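Local coordinates for tryptophan decarboxylase 1 (Oryza sativa subsp. japonica, PDB 6KHO), which decarboxylates L-tryptophan to tryptamine and 5-hydroxy-L-tryptophan to serotonin, using pyridoxal 5'-phosphate as cofactor and working as a homodimer, at residues 47-52 against 96-101; 411-416 against 429-434. One frame throughout, in Å; residues are numbered along the deposited sequence.

Interaction 1 (47-52 against 96-101)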
loop_
_atom_site.group_PDB
_atom_site.type_symbol
_atom_site.label_atom_id
_atom_site.label_comp_id
_atom_site.label_asym_id
_atom_site.label_seq_id
_atom_site.Cartn_x
_atom_site.Cartn_y
_atom_site.Cartn_z
ATOM N N SER A 47 -8.992 -2.673 -28.260
ATOM C CA SER A 47 -7.835 -2.576 -29.131
ATOM C C SER A 47 -6.557 -3.203 -28.573
ATOM O O SER A 47 -5.570 -3.282 -29.312
ATOM C CB SER A 47 -7.574 -1.104 -29.478
ATOM O OG SER A 47 -7.103 -0.374 -28.356
ATOM N N VAL A 48 -6.540 -3.675 -27.315
ATOM C CA VAL A 48 -5.263 -4.072 -26.709
ATOM C C VAL A 48 -4.655 -5.278 -27.427
ATOM O O VAL A 48 -3.431 -5.351 -27.611
ATOM C CB VAL A 48 -5.415 -4.340 -25.195
ATOM C CG1 VAL A 48 -6.348 -5.517 -24.909
ATOM C CG2 VAL A 48 -4.038 -4.591 -24.566
ATOM N N GLU A 49 -5.488 -6.231 -27.856
ATOM C CA GLU A 49 -4.965 -7.444 -28.479
ATOM C C GLU A 49 -4.182 -7.134 -29.750
ATOM O O GLU A 49 -3.253 -7.868 -30.108
ATOM C CB GLU A 49 -6.112 -8.415 -28.779
ATOM C CG GLU A 49 -5.663 -9.725 -29.433
ATOM C CD GLU A 49 -6.814 -10.680 -29.728
ATOM O OE1 GLU A 49 -7.935 -10.475 -29.208
ATOM O OE2 GLU A 49 -6.599 -11.644 -30.489
ATOM N N SER A 50 -4.540 -6.051 -30.431
ATOM C CA SER A 50 -3.902 -5.634 -31.670
ATOM C C SER A 50 -2.582 -4.917 -31.438
ATOM O O SER A 50 -1.840 -4.689 -32.398
ATOM C CB SER A 50 -4.849 -4.712 -32.451
ATOM O OG SER A 50 -4.851 -3.404 -31.889
ATOM N N MET A 51 -2.282 -4.539 -30.199
ATOM C CA MET A 51 -1.012 -3.925 -29.863
ATOM C C MET A 51 0.030 -5.004 -29.573
ATOM O O MET A 51 -0.316 -6.129 -29.200
ATOM C CB MET A 51 -1.168 -3.023 -28.642
ATOM C CG MET A 51 -2.319 -2.019 -28.731
ATOM S SD MET A 51 -2.425 -1.043 -27.210
ATOM C CE MET A 51 -3.732 0.121 -27.613
ATOM N N PRO A 52 1.313 -4.701 -29.752
ATOM C CA PRO A 52 2.345 -5.635 -29.290
ATOM C C PRO A 52 2.322 -5.704 -27.767
ATOM O O PRO A 52 2.259 -4.674 -27.094
ATOM C CB PRO A 52 3.647 -5.022 -29.821
ATOM C CG PRO A 52 3.324 -3.553 -29.992
ATOM C CD PRO A 52 1.881 -3.499 -30.393
ATOM N N ALA A 96 -3.084 -6.587 -19.588
ATOM C CA ALA A 96 -4.459 -6.921 -19.934
ATOM C C ALA A 96 -4.575 -7.659 -21.261
ATOM O O ALA A 96 -5.666 -8.133 -21.592
ATOM C CB ALA A 96 -5.325 -5.649 -19.992
ATOM N N SER A 97 -3.498 -7.758 -22.028
ATOM C CA SER A 97 -3.604 -8.396 -23.331
ATOM C C SER A 97 -3.995 -9.863 -23.179
ATOM O O SER A 97 -3.503 -10.544 -22.277
ATOM C CB SER A 97 -2.286 -8.296 -24.095
ATOM O OG SER A 97 -2.382 -9.014 -25.318
ATOM N N PRO A 98 -4.851 -10.393 -24.058
ATOM C CA PRO A 98 -5.090 -11.846 -24.054
ATOM C C PRO A 98 -3.856 -12.659 -24.406
ATOM O O PRO A 98 -3.869 -13.878 -24.213
ATOM C CB PRO A 98 -6.193 -12.032 -25.107
ATOM C CG PRO A 98 -6.071 -10.861 -25.986
ATOM C CD PRO A 98 -5.604 -9.713 -25.127
ATOM N N ASN A 99 -2.794 -12.026 -24.895
ATOM C CA ASN A 99 -1.552 -12.700 -25.247
ATOM C C ASN A 99 -0.445 -12.473 -24.223
ATOM O O ASN A 99 0.717 -12.782 -24.499
ATOM C CB ASN A 99 -1.098 -12.246 -26.646
ATOM C CG ASN A 99 -2.096 -12.617 -27.727
ATOM O OD1 ASN A 99 -2.738 -13.673 -27.649
ATOM N ND2 ASN A 99 -2.256 -11.742 -28.733
ATOM N N PHE A 100 -0.774 -11.911 -23.061
ATOM C CA PHE A 100 0.165 -11.818 -21.950
ATOM C C PHE A 100 0.181 -13.165 -21.232
ATOM O O PHE A 100 -0.845 -13.590 -20.694
ATOM C CB PHE A 100 -0.260 -10.684 -21.011
ATOM C CG PHE A 100 0.669 -10.449 -19.861
ATOM C CD1 PHE A 100 0.594 -11.232 -18.716
ATOM C CD2 PHE A 100 1.595 -9.421 -19.905
ATOM C CE1 PHE A 100 1.444 -11.006 -17.637
ATOM C CE2 PHE A 100 2.437 -9.177 -18.834
ATOM C CZ PHE A 100 2.371 -9.987 -17.695
ATOM N N PHE A 101 1.330 -13.852 -21.250
ATOM C CA PHE A 101 1.449 -15.202 -20.696
ATOM C C PHE A 101 2.484 -15.302 -19.578
ATOM O O PHE A 101 2.870 -16.416 -19.212
ATOM C CB PHE A 101 1.814 -16.216 -21.793
ATOM C CG PHE A 101 0.878 -16.219 -22.975
ATOM C CD1 PHE A 101 -0.441 -16.624 -22.840
ATOM C CD2 PHE A 101 1.329 -15.844 -24.227
ATOM C CE1 PHE A 101 -1.299 -16.635 -23.931
ATOM C CE2 PHE A 101 0.472 -15.860 -25.323
ATOM C CZ PHE A 101 -0.837 -16.261 -25.173
HETATM O O HOH W 1 -1.350 -6.954 -26.773
HETATM O O HOH W 2 -0.820 -9.148 -29.049
HETATM O O HOH W 3 -4.005 -12.211 -31.176
#

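Interaction 2 (411-416 against 429-434)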
loop_
_atom_site.group_PDB
_atom_site.type_symbol
_atom_site.label_atom_id
_atom_site.label_comp_id
_atom_site.label_asym_id
_atom_site.label_seq_id
_atom_site.Cartn_x
_atom_site.Cartn_y
_atom_site.Cartn_z
ATOM N N MET A 411 -8.390 -24.400 -19.832
ATOM C CA MET A 411 -7.538 -23.862 -20.895
ATOM C C MET A 411 -6.088 -24.288 -20.704
ATOM O O MET A 411 -5.412 -24.662 -21.669
ATOM C CB MET A 411 -7.625 -22.333 -20.956
ATOM C CG MET A 411 -8.963 -21.770 -21.447
ATOM S SD MET A 411 -8.821 -20.064 -22.058
ATOM C CE MET A 411 -8.350 -19.178 -20.572
ATOM N N ALA A 412 -5.581 -24.220 -19.467
ATOM C CA ALA A 412 -4.216 -24.676 -19.201
ATOM C C ALA A 412 -4.051 -26.158 -19.528
ATOM O O ALA A 412 -2.994 -26.576 -20.014
ATOM C CB ALA A 412 -3.840 -24.413 -17.742
ATOM N N LYS A 413 -5.079 -26.966 -19.263
ATOM C CA LYS A 413 -4.991 -28.386 -19.586
ATOM C C LYS A 413 -4.959 -28.604 -21.092
ATOM O O LYS A 413 -4.261 -29.505 -21.570
ATOM C CB LYS A 413 -6.153 -29.152 -18.955
ATOM C CG LYS A 413 -5.836 -30.616 -18.683
ATOM C CD LYS A 413 -7.089 -31.435 -18.414
ATOM C CE LYS A 413 -6.776 -32.932 -18.417
ATOM N NZ LYS A 413 -6.202 -33.382 -19.722
ATOM N N VAL A 414 -5.694 -27.787 -21.853
ATOM C CA VAL A 414 -5.604 -27.833 -23.310
ATOM C C VAL A 414 -4.165 -27.592 -23.757
ATOM O O VAL A 414 -3.615 -28.346 -24.569
ATOM C CB VAL A 414 -6.578 -26.817 -23.939
ATOM C CG1 VAL A 414 -6.192 -26.507 -25.372
ATOM C CG2 VAL A 414 -8.013 -27.343 -23.886
ATOM N N PHE A 415 -3.524 -26.554 -23.210
ATOM C CA PHE A 415 -2.156 -26.234 -23.613
ATOM C C PHE A 415 -1.174 -27.327 -23.197
ATOM O O PHE A 415 -0.236 -27.640 -23.944
ATOM C CB PHE A 415 -1.731 -24.895 -23.015
ATOM C CG PHE A 415 -0.352 -24.454 -23.425
ATOM C CD1 PHE A 415 -0.167 -23.711 -24.574
ATOM C CD2 PHE A 415 0.754 -24.758 -22.646
ATOM C CE1 PHE A 415 1.089 -23.286 -24.948
ATOM C CE2 PHE A 415 2.023 -24.340 -23.015
ATOM C CZ PHE A 415 2.191 -23.605 -24.168
ATOM N N GLU A 416 -1.354 -27.895 -22.000
ATOM C CA GLU A 416 -0.448 -28.938 -21.519
ATOM C C GLU A 416 -0.510 -30.173 -22.414
ATOM O O GLU A 416 0.524 -30.743 -22.783
ATOM C CB GLU A 416 -0.790 -29.299 -20.071
ATOM C CG GLU A 416 0.035 -30.462 -19.513
ATOM C CD GLU A 416 -0.605 -31.127 -18.306
ATOM O OE1 GLU A 416 -1.631 -30.619 -17.800
ATOM O OE2 GLU A 416 -0.080 -32.167 -17.857
ATOM N N VAL A 429 7.212 -30.142 -15.093
ATOM C CA VAL A 429 6.650 -30.594 -13.819
ATOM C C VAL A 429 5.161 -30.843 -14.018
ATOM O O VAL A 429 4.566 -30.367 -14.995
ATOM C CB VAL A 429 6.889 -29.572 -12.681
ATOM C CG1 VAL A 429 8.377 -29.351 -12.429
ATOM C CG2 VAL A 429 6.156 -28.240 -12.979
ATOM N N PRO A 430 4.528 -31.590 -13.111
ATOM C CA PRO A 430 3.067 -31.732 -13.186
ATOM C C PRO A 430 2.395 -30.378 -13.015
ATOM O O PRO A 430 2.876 -29.515 -12.279
ATOM C CB PRO A 430 2.734 -32.674 -12.021
ATOM C CG PRO A 430 4.024 -33.358 -11.684
ATOM C CD PRO A 430 5.113 -32.392 -12.020
ATOM N N ARG A 431 1.282 -30.189 -13.725
ATOM C CA ARG A 431 0.522 -28.942 -13.669
ATOM C C ARG A 431 -0.540 -29.055 -12.579
ATOM O O ARG A 431 -1.428 -29.909 -12.662
ATOM C CB ARG A 431 -0.120 -28.638 -15.028
ATOM C CG ARG A 431 -1.056 -27.411 -15.052
ATOM C CD ARG A 431 -2.112 -27.520 -16.158
ATOM N NE ARG A 431 -2.850 -28.774 -16.052
ATOM C CZ ARG A 431 -3.793 -29.018 -15.144
ATOM N NH1 ARG A 431 -4.133 -28.082 -14.263
ATOM N NH2 ARG A 431 -4.394 -30.201 -15.109
ATOM N N ASN A 432 -0.444 -28.201 -11.554
ATOM C CA ASN A 432 -1.435 -28.192 -10.480
ATOM C C ASN A 432 -2.567 -27.198 -10.717
ATOM O O ASN A 432 -3.705 -27.452 -10.298
ATOM C CB ASN A 432 -0.765 -27.865 -9.141
ATOM C CG ASN A 432 0.156 -28.970 -8.669
ATOM O OD1 ASN A 432 -0.224 -30.134 -8.671
ATOM N ND2 ASN A 432 1.379 -28.607 -8.276
ATOM N N PHE A 433 -2.283 -26.073 -11.369
ATOM C CA PHE A 433 -3.274 -25.009 -11.500
ATOM C C PHE A 433 -3.360 -24.545 -12.948
ATOM O O PHE A 433 -3.650 -25.359 -13.828
ATOM C CB PHE A 433 -2.927 -23.884 -10.523
ATOM C CG PHE A 433 -2.780 -24.376 -9.094
ATOM C CD1 PHE A 433 -3.899 -24.750 -8.361
ATOM C CD2 PHE A 433 -1.529 -24.516 -8.514
ATOM C CE1 PHE A 433 -3.770 -25.227 -7.060
ATOM C CE2 PHE A 433 -1.386 -24.988 -7.214
ATOM C CZ PHE A 433 -2.509 -25.347 -6.484
ATOM N N ALA A 434 -3.123 -23.259 -13.224
ATOM C CA ALA A 434 -3.263 -22.748 -14.586
ATOM C C ALA A 434 -1.923 -22.347 -15.195
ATOM O O ALA A 434 -1.892 -21.601 -16.182
ATOM C CB ALA A 434 -4.244 -21.572 -14.627
HETATM O O HOH W 4 0.525 -32.373 -15.326
HETATM O O HOH W 5 -3.253 -32.277 -16.791
#

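Interaction 1 (47-52 against 96-101)
Glu49 runs its whole side chain past the ring of Pro98, crossing it at about a right angle, and the path can be read atom by atom. CB lies 3.7 Å from Pro98 CG and also faces CD of the same ring. CG stands anti to the backbone N (chi1 -180°), which carries the chain across the proline ring; it keeps the ring's CG in contact and meets Asn99 ND2 at 4.0 Å. CB and CG supply the aliphatic part of the contact, and CD and OE1 of the carboxylate still lie against Pro98 CG. At the tip the two oxygens part: OE1 is hydrogen-bonded to His497, and OE2 takes a bond from water 3 at 2.7 Å.

No direct hydrogen bond joins the two segments; the polar links between them run through waters. Asn99 ND2 donates to water 3 and to water 2, each 3.0 Å away, and water 2 in turn donates to Glu49 O. The carboxylate and amide planes stand 87° apart, with water 3 between them. Water 1 lies 2.7 Å from Ser97 OG and within bonding distance of the carbonyl oxygens of Val48 and Met51. Within its own segment, Ser97 OG accepts from Asn99 N (3.1 Å, 164°), an ST turn at the start of the type I turn Ser97-Phe100. Beside this polar seam, Val48 CG2 packs on Ser97 CA at 4.0 Å.

In the fold, the contact joins the loop that follows helix 27-47 to the loop between helices 77-88 and 110-122. Helix 495-513 covers Pro98 and Asn99 through His497, the loop before it binds Pro98 O through Gln493, and Ala96 packs on Met122 of the second subunit.

Interaction 2 (411-416 against 429-434)
Arg431 and Glu416 both set CG anti to the backbone N (chi1 175° in each), sending their side chains toward one another; the arginine then bends at chi3 (54°), while the glutamate stays extended. The result is a salt bridge from Arg431 NE to Glu416 OE1, 2.8 Å long, with the oxygen in the guanidinium plane and met nearly along its C-O axis. The two flat groups are turned 53° from each other, and the direct bond uses OE1 alone. Water 5 links that same OE1 to Arg431 NH2, and water 4 links OE2 to Arg431 N. At another edge of the guanidinium, NH1 donates to Phe433 O at 2.8 Å, on a lone pair in the carbonyl plane. Ala412 CB fills in beside the bridge, 3.9 Å from Arg431 CD and 3.6 Å from Ala434 CA. A methionine in place of Arg431 would probably leave Glu416 OE1 without its charged mate and free the loop 431-434 from its side-chain tie to Phe433 O. Because Glu416 OE2 also pairs with Arg420, the carboxylate is paired with two arginines and is probably held ionised.

In the fold
Both segments of 47-52/96-101 come earlier in the chain than 411-416/429-434, and the centres of the two contacts are 21 Å apart, with about 7 Å between nearest atoms. They do not touch, but share neighbours: Phe486 stacks with both Phe101 and Phe415, and helix 495-513 packs against side chains of both 96-101 and 411-416. None of the annotated cofactor or substrate residues belongs to interaction 1. Interaction 2 is closer to the catalytic centre through its loop: the Phe433 side chain is about 10 Å from the bound pyridoxal phosphate and about 7 Å from the side chain of Phe104, a serotonin-binding residue. Ala434 N is hydrogen-bonded to Tyr301 OH, and Tyr301 lines the cofactor pocket.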